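Local atomic coordinates of 4-aminobutyrate transaminase (Acinetobacter baumannii, PDB entry 6WOP), a protein that probably catalyses the pyridoxal-phosphate-dependent transfer of the amino group of 4-aminobutyrate to 2-oxoglutarate. Residues K121-Y126 and V201-L206; G166-R171 and E194-H199; K224-I229 and I235-D240; A262-M267 and E285-P290. All coordinates share one frame; numbering follows the deposited sequence.

Interaction 1 of 4, residues K121-Y126 and V201-L206; sequences KIARCY and VAAIVL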
loop_
_atom_site.group_PDB
_atom_site.type_symbol
_atom_site.label_atom_id
_atom_site.label_comp_id
_atom_site.label_asym_id
_atom_site.label_seq_id
_atom_site.Cartn_x
_atom_site.Cartn_y
_atom_site.Cartn_z
ATOM N N LYS A 121 -5.948 -2.256 15.019
ATOM C CA LYS A 121 -6.168 -3.672 14.745
ATOM C C LYS A 121 -7.565 -4.121 15.167
ATOM O O LYS A 121 -8.262 -4.846 14.434
ATOM C CB LYS A 121 -5.108 -4.509 15.461
ATOM C CG LYS A 121 -3.726 -4.239 14.879
ATOM C CD LYS A 121 -2.516 -4.877 15.608
ATOM C CE LYS A 121 -2.684 -6.291 16.122
ATOM N NZ LYS A 121 -1.414 -6.593 16.926
ATOM N N ILE A 122 -7.964 -3.754 16.381
ATOM C CA ILE A 122 -9.283 -4.135 16.904
ATOM C C ILE A 122 -10.399 -3.526 16.048
ATOM O O ILE A 122 -11.380 -4.195 15.674
ATOM C CB ILE A 122 -9.347 -3.662 18.369
ATOM C CG1 ILE A 122 -8.441 -4.540 19.262
ATOM C CG2 ILE A 122 -10.840 -3.603 18.935
ATOM C CD1 ILE A 122 -8.240 -3.811 20.644
ATOM N N ALA A 123 -10.271 -2.253 15.723
ATOM C CA ALA A 123 -11.293 -1.592 14.901
ATOM C C ALA A 123 -11.375 -2.199 13.509
ATOM O O ALA A 123 -12.471 -2.371 12.967
ATOM C CB ALA A 123 -10.979 -0.107 14.784
ATOM N N ARG A 124 -10.227 -2.479 12.896
ATOM C CA ARG A 124 -10.239 -3.123 11.589
ATOM C C ARG A 124 -10.933 -4.464 11.691
ATOM O O ARG A 124 -11.758 -4.804 10.854
ATOM C CB ARG A 124 -8.838 -3.338 11.067
ATOM C CG ARG A 124 -8.178 -2.102 10.426
ATOM C CD ARG A 124 -7.122 -2.607 9.463
ATOM N NE ARG A 124 -6.387 -1.586 8.693
ATOM C CZ ARG A 124 -5.441 -1.940 7.809
ATOM N NH1 ARG A 124 -5.178 -3.231 7.623
ATOM N NH2 ARG A 124 -4.762 -1.024 7.128
ATOM N N CYS A 125 -10.631 -5.229 12.732
ATOM C CA CYS A 125 -11.210 -6.552 12.894
ATOM C C CYS A 125 -12.727 -6.433 13.064
ATOM O O CYS A 125 -13.487 -7.137 12.403
ATOM C CB CYS A 125 -10.543 -7.281 14.094
ATOM S SG CYS A 125 -11.444 -8.819 14.534
ATOM N N TYR A 126 -13.149 -5.562 13.990
ATOM C CA TYR A 126 -14.581 -5.446 14.317
ATOM C C TYR A 126 -15.401 -4.991 13.111
ATOM O O TYR A 126 -16.508 -5.502 12.865
ATOM C CB TYR A 126 -14.779 -4.461 15.489
ATOM C CG TYR A 126 -16.254 -4.312 15.860
ATOM C CD1 TYR A 126 -16.897 -5.303 16.609
ATOM C CD2 TYR A 126 -16.990 -3.201 15.454
ATOM C CE1 TYR A 126 -18.234 -5.170 16.962
ATOM C CE2 TYR A 126 -18.323 -3.079 15.786
ATOM C CZ TYR A 126 -18.928 -4.057 16.541
ATOM O OH TYR A 126 -20.252 -3.935 16.878
ATOM N N VAL A 201 -13.987 2.791 5.995
ATOM C CA VAL A 201 -13.255 3.427 7.106
ATOM C C VAL A 201 -13.559 2.632 8.373
ATOM O O VAL A 201 -14.714 2.561 8.795
ATOM C CB VAL A 201 -13.634 4.920 7.288
ATOM C CG1 VAL A 201 -12.916 5.568 8.493
ATOM C CG2 VAL A 201 -13.332 5.740 6.018
ATOM N N ALA A 202 -12.506 2.074 9.009
ATOM C CA ALA A 202 -12.654 1.349 10.274
ATOM C C ALA A 202 -12.807 2.296 11.453
ATOM O O ALA A 202 -13.623 2.043 12.352
ATOM C CB ALA A 202 -11.442 0.425 10.540
ATOM N N ALA A 203 -12.018 3.365 11.504
ATOM C CA ALA A 203 -12.051 4.210 12.680
ATOM C C ALA A 203 -11.640 5.612 12.312
ATOM O O ALA A 203 -10.823 5.824 11.396
ATOM C CB ALA A 203 -11.101 3.710 13.796
ATOM N N ILE A 204 -12.171 6.565 13.089
ATOM C CA ILE A 204 -11.635 7.927 13.162
ATOM C C ILE A 204 -10.960 8.089 14.502
ATOM O O ILE A 204 -11.580 7.834 15.559
ATOM C CB ILE A 204 -12.742 8.981 12.999
ATOM C CG1 ILE A 204 -13.385 8.776 11.642
ATOM C CG2 ILE A 204 -12.134 10.429 13.145
ATOM C CD1 ILE A 204 -14.474 9.887 11.166
ATOM N N VAL A 205 -9.710 8.541 14.475
ATOM C CA VAL A 205 -8.871 8.532 15.676
ATOM C C VAL A 205 -8.406 9.945 15.966
ATOM O O VAL A 205 -7.811 10.595 15.089
ATOM C CB VAL A 205 -7.648 7.618 15.497
ATOM C CG1 VAL A 205 -6.825 7.614 16.862
ATOM C CG2 VAL A 205 -8.138 6.240 15.034
ATOM N N LEU A 206 -8.607 10.398 17.209
ATOM C CA LEU A 206 -8.177 11.746 17.541
ATOM C C LEU A 206 -7.799 11.845 19.013
ATOM O O LEU A 206 -8.383 11.178 19.870
ATOM C CB LEU A 206 -9.246 12.786 17.232
ATOM C CG LEU A 206 -10.310 12.974 18.287
ATOM C CD1 LEU A 206 -11.083 14.229 17.945
ATOM C CD2 LEU A 206 -11.200 11.800 18.297
#
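Ala123 meets Ala202 and Ala203 methyl against methyl, and Arg124 adds the root of its side chain to the same patch. Ala123 points from helix 112-127 at strand 201-206, and its CB lies 3.9 Å from Ala203 CB and 4.3 Å from Ala202 CB. The methyl of Ala202 aims back at the helix and settles against backbone: its CB is 3.8 Å from Ala123 O and 3.9 Å from Arg124 CA. Ala202 and Ala203 both point at the helix, consistent with the helix-like psi of Ala202 (-43°), which interrupts the extended conformation of the strand. With such small groups between them the axes of the two short segments approach to 7.1 Å, their directions running closer to antiparallel than parallel at 145°.

Arg124 starts away from the strand. Its CG is anti to the carbonyl carbon (chi1 -80°), which leaves the CG methylene 4.1 Å from Ala202 CB while the extended chain carries the guanidinium off. There NH1 bonds the carbonyl oxygens of Val162 and Phe160 of the second subunit, and NE makes a weak bond to His130 O. Apolar packing at the root and a polar end given to the second subunit are thus divided along one side chain. Close helix-on-sheet packing of this kind belongs to the alpha/beta core of the large domain of fold-type I aminotransferases, of which class III is a branch.

Interaction 2 of 4, residues G166-R171 and E194-H199; sequences GVFHAR and EDIAPH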
loop_
_atom_site.group_PDB
_atom_site.type_symbol
_atom_site.label_atom_id
_atom_site.label_comp_id
_atom_site.label_asym_id
_atom_site.label_seq_id
_atom_site.Cartn_x
_atom_site.Cartn_y
_atom_site.Cartn_z
ATOM N N GLY A 166 -4.452 3.775 3.004
ATOM C CA GLY A 166 -5.724 3.857 3.725
ATOM C C GLY A 166 -5.697 4.733 4.971
ATOM O O GLY A 166 -6.563 4.598 5.841
ATOM N N VAL A 167 -4.710 5.615 5.099
ATOM C CA VAL A 167 -4.650 6.569 6.213
ATOM C C VAL A 167 -4.747 7.976 5.655
ATOM O O VAL A 167 -3.951 8.340 4.775
ATOM C CB VAL A 167 -3.338 6.402 6.990
ATOM C CG1 VAL A 167 -3.237 7.434 8.199
ATOM C CG2 VAL A 167 -3.261 4.944 7.473
ATOM N N PHE A 168 -5.670 8.798 6.195
ATOM C CA PHE A 168 -5.833 10.143 5.656
ATOM C C PHE A 168 -5.968 11.140 6.792
ATOM O O PHE A 168 -6.497 10.801 7.842
ATOM C CB PHE A 168 -7.101 10.178 4.701
ATOM C CG PHE A 168 -6.918 9.245 3.518
ATOM C CD1 PHE A 168 -6.047 9.602 2.470
ATOM C CD2 PHE A 168 -7.542 8.008 3.496
ATOM C CE1 PHE A 168 -5.825 8.682 1.384
ATOM C CE2 PHE A 168 -7.329 7.118 2.452
ATOM C CZ PHE A 168 -6.474 7.462 1.403
ATOM N N HIS A 169 -5.582 12.399 6.547
ATOM C CA HIS A 169 -5.641 13.431 7.589
ATOM C C HIS A 169 -6.690 14.495 7.317
ATOM O O HIS A 169 -6.661 15.170 6.264
ATOM C CB HIS A 169 -4.279 14.089 7.723
ATOM C CG HIS A 169 -3.230 13.140 8.216
ATOM N ND1 HIS A 169 -2.469 12.375 7.358
ATOM C CD2 HIS A 169 -2.851 12.796 9.475
ATOM C CE1 HIS A 169 -1.642 11.606 8.063
ATOM N NE2 HIS A 169 -1.859 11.837 9.351
ATOM N N ALA A 170 -7.556 14.718 8.305
ATOM C CA ALA A 170 -8.484 15.855 8.290
ATOM C C ALA A 170 -7.922 17.025 9.114
ATOM O O ALA A 170 -6.870 16.893 9.765
ATOM C CB ALA A 170 -9.850 15.404 8.829
ATOM N N ARG A 171 -8.654 18.135 9.123
ATOM C CA ARG A 171 -8.277 19.282 9.906
ATOM C C ARG A 171 -8.867 19.212 11.301
ATOM O O ARG A 171 -10.046 19.111 11.449
ATOM C CB ARG A 171 -8.813 20.598 9.319
ATOM C CG ARG A 171 -8.780 20.727 7.838
ATOM C CD ARG A 171 -7.405 20.890 7.303
ATOM N NE ARG A 171 -6.491 19.757 7.398
ATOM C CZ ARG A 171 -6.448 18.697 6.601
ATOM N NH1 ARG A 171 -7.327 18.518 5.628
ATOM N NH2 ARG A 171 -5.559 17.789 6.827
ATOM N N GLU A 194 -13.575 12.050 -1.518
ATOM C CA GLU A 194 -12.416 12.096 -2.407
ATOM C C GLU A 194 -11.467 10.924 -2.266
ATOM O O GLU A 194 -10.843 10.547 -3.274
ATOM C CB GLU A 194 -11.605 13.391 -2.167
ATOM C CG GLU A 194 -12.500 14.655 -2.452
ATOM C CD GLU A 194 -11.878 15.961 -1.952
ATOM O OE1 GLU A 194 -10.747 15.943 -1.415
ATOM O OE2 GLU A 194 -12.542 16.993 -2.086
ATOM N N ASP A 195 -11.250 10.431 -1.038
ATOM C CA ASP A 195 -10.176 9.495 -0.720
ATOM C C ASP A 195 -10.673 8.080 -0.475
ATOM O O ASP A 195 -10.053 7.089 -0.931
ATOM C CB ASP A 195 -9.414 9.967 0.542
ATOM C CG ASP A 195 -8.557 11.192 0.286
ATOM O OD1 ASP A 195 -7.579 11.075 -0.493
ATOM O OD2 ASP A 195 -8.877 12.270 0.835
ATOM N N ILE A 196 -11.729 7.951 0.320
ATOM C CA ILE A 196 -12.096 6.625 0.822
ATOM C C ILE A 196 -13.570 6.630 1.212
ATOM O O ILE A 196 -14.028 7.512 1.958
ATOM C CB ILE A 196 -11.223 6.182 2.020
ATOM C CG1 ILE A 196 -11.624 4.749 2.404
ATOM C CG2 ILE A 196 -11.295 7.226 3.257
ATOM C CD1 ILE A 196 -10.687 4.074 3.465
ATOM N N ALA A 197 -14.331 5.651 0.725
ATOM C CA ALA A 197 -15.745 5.612 1.039
ATOM C C ALA A 197 -15.965 5.383 2.540
ATOM O O ALA A 197 -15.198 4.681 3.203
ATOM C CB ALA A 197 -16.457 4.527 0.237
ATOM N N PRO A 198 -17.041 5.950 3.109
ATOM C CA PRO A 198 -17.259 5.738 4.556
ATOM C C PRO A 198 -17.284 4.254 4.942
ATOM O O PRO A 198 -16.800 3.893 6.017
ATOM C CB PRO A 198 -18.621 6.432 4.822
ATOM C CG PRO A 198 -18.795 7.400 3.722
ATOM C CD PRO A 198 -18.090 6.799 2.497
ATOM N N HIS A 199 -17.830 3.361 4.093
ATOM C CA HIS A 199 -17.940 1.967 4.508
ATOM C C HIS A 199 -16.619 1.226 4.340
ATOM O O HIS A 199 -16.550 0.011 4.601
ATOM C CB HIS A 199 -19.114 1.286 3.741
ATOM C CG HIS A 199 -20.475 1.741 4.194
ATOM N ND1 HIS A 199 -21.631 1.504 3.475
ATOM C CD2 HIS A 199 -20.862 2.403 5.314
ATOM C CE1 HIS A 199 -22.668 1.998 4.130
ATOM N NE2 HIS A 199 -22.227 2.549 5.248
#
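Phe168 and Asp195 each turn CG anti to their own carbonyl carbon, with chi1 of -62° and -72°, and these torsions lay the carboxylate side chain over the aromatic ring. Asp195 CB stands 3.7 Å from the centroid of the Phe168 ring, almost exactly on the ring normal, in a CH-pi contact. Beyond CB the carboxylate leans over one side of the same face, its plane only 22° from that of the ring, so that Asp195 OD1 comes within 3.5 Å of Phe168 CE1. Ile196 reaches another part of the ring obliquely: its CG2 is 3.8 Å from Phe168 CD2 and its CB 4.0 Å from Phe168 CE2. Phe168, on the outermost strand 167-170 of the large-domain sheet, is thereby packed by two consecutive residues of the segment that leads from helix 181-194 to strand 201-206.

A carboxylate over an aromatic face is not by itself a favourable electrostatic pairing, but Asp195 OD1 is also bonded to His169 ND1 of the third subunit, and His169 here returns the bond to Asp195 there. Because His169 NE2 is hydrogen-bonded to Met149 O of its own chain, protons on both nitrogens, and hence a positive imidazole, would suit the geometry. Such a charge would probably offset that of Asp195, which would make the contact with the third subunit part of what balances the stacked carboxylate.

Interaction 3 of 4, residues K224-I229 and I235-D240; sequences KRLRAI and ILLVAD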
loop_
_atom_site.group_PDB
_atom_site.type_symbol
_atom_site.label_atom_id
_atom_site.label_comp_id
_atom_site.label_asym_id
_atom_site.label_seq_id
_atom_site.Cartn_x
_atom_site.Cartn_y
_atom_site.Cartn_z
ATOM N N LYS A 224 -19.458 15.759 19.209
ATOM C CA LYS A 224 -20.801 15.250 18.994
ATOM C C LYS A 224 -21.093 15.132 17.504
ATOM O O LYS A 224 -21.662 14.140 17.049
ATOM C CB LYS A 224 -21.847 16.170 19.628
ATOM C CG LYS A 224 -21.604 16.404 21.121
ATOM C CD LYS A 224 -22.526 17.473 21.760
ATOM C CE LYS A 224 -21.870 18.256 22.937
ATOM N NZ LYS A 224 -22.197 17.757 24.298
ATOM N N ARG A 225 -20.680 16.048 16.670
ATOM C CA ARG A 225 -20.876 15.883 15.237
ATOM C C ARG A 225 -20.081 14.701 14.669
ATOM O O ARG A 225 -20.565 13.946 13.890
ATOM C CB ARG A 225 -20.634 17.167 14.514
ATOM C CG ARG A 225 -21.753 18.143 14.787
ATOM C CD ARG A 225 -21.468 19.513 14.284
ATOM N NE ARG A 225 -21.425 19.580 12.855
ATOM C CZ ARG A 225 -21.032 20.640 12.190
ATOM N NH1 ARG A 225 -20.682 21.719 12.822
ATOM N NH2 ARG A 225 -21.003 20.623 10.897
ATOM N N LEU A 226 -18.852 14.574 15.115
ATOM C CA LEU A 226 -18.068 13.409 14.698
ATOM C C LEU A 226 -18.732 12.107 15.129
ATOM O O LEU A 226 -18.737 11.130 14.381
ATOM C CB LEU A 226 -16.647 13.501 15.275
ATOM C CG LEU A 226 -15.558 12.708 14.565
ATOM C CD1 LEU A 226 -15.482 13.127 13.091
ATOM C CD2 LEU A 226 -14.249 13.011 15.271
ATOM N N ARG A 227 -19.221 12.047 16.363
ATOM C CA ARG A 227 -19.923 10.859 16.833
ATOM C C ARG A 227 -21.119 10.529 15.931
ATOM O O ARG A 227 -21.338 9.366 15.551
ATOM C CB ARG A 227 -20.382 11.109 18.292
ATOM C CG ARG A 227 -21.197 9.970 18.977
ATOM C CD ARG A 227 -20.265 8.803 19.366
ATOM N NE ARG A 227 -20.214 7.778 18.314
ATOM C CZ ARG A 227 -19.431 6.697 18.390
ATOM N NH1 ARG A 227 -18.615 6.494 19.458
ATOM N NH2 ARG A 227 -19.459 5.807 17.420
ATOM N N ALA A 228 -21.898 11.536 15.564
ATOM C CA ALA A 228 -23.059 11.272 14.711
ATOM C C ALA A 228 -22.624 10.746 13.331
ATOM O O ALA A 228 -23.276 9.855 12.761
ATOM C CB ALA A 228 -23.919 12.530 14.575
ATOM N N ILE A 229 -21.516 11.257 12.786
ATOM C CA ILE A 229 -21.022 10.746 11.489
ATOM C C ILE A 229 -20.570 9.301 11.622
ATOM O O ILE A 229 -20.916 8.451 10.779
ATOM C CB ILE A 229 -19.885 11.638 10.965
ATOM C CG1 ILE A 229 -20.435 12.973 10.460
ATOM C CG2 ILE A 229 -19.009 10.904 9.906
ATOM C CD1 ILE A 229 -19.359 14.046 10.302
ATOM N N ILE A 235 -18.681 3.582 11.598
ATOM C CA ILE A 235 -17.250 3.771 11.839
ATOM C C ILE A 235 -17.020 3.806 13.359
ATOM O O ILE A 235 -17.848 4.377 14.076
ATOM C CB ILE A 235 -16.780 5.084 11.182
ATOM C CG1 ILE A 235 -17.019 5.050 9.642
ATOM C CG2 ILE A 235 -15.289 5.369 11.538
ATOM C CD1 ILE A 235 -16.949 6.392 9.023
ATOM N N LEU A 236 -15.883 3.281 13.853
ATOM C CA LEU A 236 -15.565 3.467 15.276
ATOM C C LEU A 236 -14.882 4.794 15.602
ATOM O O LEU A 236 -14.031 5.285 14.861
ATOM C CB LEU A 236 -14.646 2.352 15.791
ATOM C CG LEU A 236 -15.367 1.000 15.678
ATOM C CD1 LEU A 236 -14.350 -0.115 15.932
ATOM C CD2 LEU A 236 -16.615 0.823 16.639
ATOM N N LEU A 237 -15.167 5.327 16.806
ATOM C CA LEU A 237 -14.513 6.551 17.243
ATOM C C LEU A 237 -13.478 6.163 18.291
ATOM O O LEU A 237 -13.833 5.517 19.271
ATOM C CB LEU A 237 -15.530 7.522 17.823
ATOM C CG LEU A 237 -14.976 8.868 18.357
ATOM C CD1 LEU A 237 -14.283 9.635 17.268
ATOM C CD2 LEU A 237 -16.164 9.746 18.915
ATOM N N VAL A 238 -12.214 6.528 18.077
ATOM C CA VAL A 238 -11.132 6.173 19.003
ATOM C C VAL A 238 -10.585 7.445 19.633
ATOM O O VAL A 238 -10.147 8.343 18.914
ATOM C CB VAL A 238 -10.005 5.443 18.279
ATOM C CG1 VAL A 238 -8.882 5.038 19.305
ATOM C CG2 VAL A 238 -10.594 4.193 17.566
ATOM N N ALA A 239 -10.560 7.520 20.954
ATOM C CA ALA A 239 -9.944 8.638 21.671
ATOM C C ALA A 239 -8.539 8.234 22.063
ATOM O O ALA A 239 -8.377 7.275 22.804
ATOM C CB ALA A 239 -10.744 8.965 22.943
ATOM N N ASP A 240 -7.522 8.941 21.574
ATOM C CA ASP A 240 -6.133 8.626 21.957
ATOM C C ASP A 240 -5.788 9.482 23.173
ATOM O O ASP A 240 -5.542 10.685 23.055
ATOM C CB ASP A 240 -5.181 8.885 20.793
ATOM C CG ASP A 240 -3.707 8.594 21.147
ATOM O OD1 ASP A 240 -3.400 8.103 22.270
ATOM O OD2 ASP A 240 -2.863 8.864 20.306
#
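Arg227 and Leu237 mark the nearest backbones, their CA atoms 6.9 Å apart where helix 220-233 lies against strand 236-240. The helical segment is regular, with Ala228 N on Lys224 O at 3.0 Å, while Leu237 sits in extended conformation and directs its side chain at the helix. Helix 220-233 lies in the connection between the parallel, adjacent strands 201-206 and 236-240, a beta-alpha-beta crossover, and only a short turn separates it from the second strand.

Leu237 uses different atoms for two partners. Its CD1 touches Leu226 CD2 at 3.9 Å, an apolar end contact, whereas its CB lies under one face of the Arg227 guanidinium, 3.6 Å from Arg227 NH1. Arg227 reaches this place by bending twice, at chi2 (75°) and chi3 (-93°), which folds the chain back toward the strand. Its NH2 stays 4.0 Å from Ile235 O.

The charge is answered elsewhere: NH2 pairs with Asp231 on the same helix and NH1 with Asp263, whose OD2 also accepts Leu237 N. Held by carboxylates through its N-H groups, the guanidinium can offer a flat, weakly polar face to leucine, so that a partly exposed arginine packs on the hydrophobic sheet while the nearby carboxylates probably offset its charge.

Interaction 4 of 4, residues A262-M267 and E285-P290; sequences ADLITM and EVMDAP
Leu264 meets Val286 and Met287 where the large-domain sheet of the fold-type I aminotransferase is joined by the short helix 284-287. Along the chain, strand 278-283 comes between the two segments; it is antiparallel to strand 264-267, and the helix follows directly at its end.

From the strand, Leu264 CB leaves at an angle to the helix rather than aimed at it. The torsion puts CG anti to the carbonyl carbon (chi1 -60°), and from there the side chain closes on its partners. CG is already 4.1 Å from Val286 CG1. At the branch, CD1 is 4.0 Å from that same methyl and CD2 3.9 Å, so Val286 CG1 is met by three carbons of the leucine fork. Val286 points at the strand, and its side chain also touches Ile122 of helix 112-127.

Met287 arrives from a second direction with its chain bent at chi2 (-72°) and chi3 (-67°), which tucks the sulfur back against the sheet, where the side chain also packs on Val280. Pro17 of the second subunit touches Met287 as well. The contact is wholly apolar and buried, and its shortest approach is Leu264 CD2 to Met287 SD at 3.5 Å.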
loop_
_atom_site.group_PDB
_atom_site.type_symbol
_atom_site.label_atom_id
_atom_site.label_comp_id
_atom_site.label_asym_id
_atom_site.label_seq_id
_atom_site.Cartn_x
_atom_site.Cartn_y
_atom_site.Cartn_z
ATOM N N ALA A 262 -16.444 7.646 23.176
ATOM C CA ALA A 262 -15.662 6.906 22.189
ATOM C C ALA A 262 -15.903 5.407 22.344
ATOM O O ALA A 262 -16.283 4.927 23.423
ATOM C CB ALA A 262 -14.171 7.188 22.411
ATOM N N ASP A 263 -15.679 4.655 21.255
ATOM C CA ASP A 263 -15.832 3.218 21.310
ATOM C C ASP A 263 -14.611 2.550 21.913
ATOM O O ASP A 263 -14.731 1.461 22.487
ATOM C CB ASP A 263 -16.019 2.656 19.885
ATOM C CG ASP A 263 -17.262 3.197 19.225
ATOM O OD1 ASP A 263 -18.343 2.674 19.565
ATOM O OD2 ASP A 263 -17.157 4.134 18.374
ATOM N N LEU A 264 -13.430 3.143 21.680
ATOM C CA LEU A 264 -12.124 2.674 22.139
ATOM C C LEU A 264 -11.324 3.842 22.710
ATOM O O LEU A 264 -11.370 4.963 22.173
ATOM C CB LEU A 264 -11.315 2.041 20.986
ATOM C CG LEU A 264 -11.978 0.844 20.334
ATOM C CD1 LEU A 264 -11.411 0.494 18.948
ATOM C CD2 LEU A 264 -11.719 -0.398 21.276
ATOM N N ILE A 265 -10.558 3.593 23.781
ATOM C CA ILE A 265 -9.693 4.625 24.352
ATOM C C ILE A 265 -8.301 4.047 24.533
ATOM O O ILE A 265 -8.156 2.946 25.082
ATOM C CB ILE A 265 -10.238 5.152 25.689
ATOM C CG1 ILE A 265 -11.613 5.774 25.493
ATOM C CG2 ILE A 265 -9.274 6.162 26.278
ATOM C CD1 ILE A 265 -12.318 6.155 26.809
ATOM N N THR A 266 -7.263 4.801 24.134
ATOM C CA THR A 266 -5.923 4.288 24.359
ATOM C C THR A 266 -5.291 5.005 25.548
ATOM O O THR A 266 -5.597 6.173 25.816
ATOM C CB THR A 266 -5.038 4.483 23.119
ATOM O OG1 THR A 266 -4.999 5.865 22.750
ATOM C CG2 THR A 266 -5.589 3.681 21.942
ATOM N N MET A 267 -4.360 4.317 26.216
ATOM C CA MET A 267 -3.711 4.823 27.433
ATOM C C MET A 267 -2.256 4.432 27.419
ATOM O O MET A 267 -1.904 3.337 26.977
ATOM C CB MET A 267 -4.317 4.189 28.717
ATOM C CG MET A 267 -5.819 4.319 28.811
ATOM S SD MET A 267 -6.473 3.174 30.038
ATOM C CE MET A 267 -6.496 1.590 29.149
ATOM N N GLU A 285 -17.895 -5.766 23.035
ATOM C CA GLU A 285 -18.095 -6.533 21.806
ATOM C C GLU A 285 -17.133 -6.064 20.735
ATOM O O GLU A 285 -16.740 -6.861 19.865
ATOM C CB GLU A 285 -19.546 -6.448 21.317
ATOM C CG GLU A 285 -19.958 -5.076 20.817
ATOM C CD GLU A 285 -21.395 -5.113 20.214
ATOM O OE1 GLU A 285 -21.775 -4.226 19.408
ATOM O OE2 GLU A 285 -22.133 -6.062 20.537
ATOM N N VAL A 286 -16.641 -4.837 20.858
ATOM C CA VAL A 286 -15.594 -4.374 19.930
ATOM C C VAL A 286 -14.249 -4.996 20.294
ATOM O O VAL A 286 -13.554 -5.559 19.445
ATOM C CB VAL A 286 -15.531 -2.828 19.937
ATOM C CG1 VAL A 286 -14.308 -2.291 19.122
ATOM C CG2 VAL A 286 -16.850 -2.268 19.464
ATOM N N MET A 287 -13.894 -4.946 21.588
ATOM C CA MET A 287 -12.646 -5.541 22.057
ATOM C C MET A 287 -12.570 -7.042 21.792
ATOM O O MET A 287 -11.475 -7.565 21.567
ATOM C CB MET A 287 -12.470 -5.291 23.568
ATOM C CG MET A 287 -12.414 -3.797 23.935
ATOM S SD MET A 287 -10.850 -3.033 23.419
ATOM C CE MET A 287 -9.666 -3.909 24.527
ATOM N N ASP A 288 -13.694 -7.753 21.840
ATOM C CA ASP A 288 -13.697 -9.195 21.632
ATOM C C ASP A 288 -13.620 -9.591 20.155
ATOM O O ASP A 288 -13.727 -10.786 19.856
ATOM C CB ASP A 288 -14.966 -9.841 22.219
ATOM C CG ASP A 288 -14.781 -10.208 23.674
ATOM O OD1 ASP A 288 -13.620 -10.453 24.075
ATOM O OD2 ASP A 288 -15.785 -10.226 24.416
ATOM N N ALA A 289 -13.474 -8.633 19.246
ATOM C CA ALA A 289 -13.523 -9.004 17.837
ATOM C C ALA A 289 -12.344 -9.875 17.460
ATOM O O ALA A 289 -12.573 -10.930 16.826
ATOM C CB ALA A 289 -13.626 -7.748 16.956
ATOM N N PRO A 290 -11.081 -9.509 17.735
ATOM C CA PRO A 290 -9.973 -10.385 17.309
ATOM C C PRO A 290 -10.070 -11.762 17.942
ATOM O O PRO A 290 -10.522 -11.907 19.084
ATOM C CB PRO A 290 -8.717 -9.658 17.791
ATOM C CG PRO A 290 -9.108 -8.163 17.797
ATOM C CD PRO A 290 -10.582 -8.224 18.288
#

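Overall arrangement
All four contacts reach one sheet of the large domain. Interactions 1, 3 and 4 are buried and pack helices on its inner strands: strands 201-206, 236-240 and 264-267 are neighbours, linked by backbone bonds such as Ile204 N to Leu236 O (2.9 Å) and Ala239 N to Leu264 O (2.9 Å). Interaction 2 is partly buried at the edge strand 167-170, and its centre lies about 21 Å from that of interaction 4. Chemistry follows position: small methyls in 1, branched aliphatic groups and a thioether in 4, an arginine face in 3, a carboxylate over a ring in 2. Interactions 1 and 4 border the second subunit, interaction 2 the third, while interaction 3 touches no other chain.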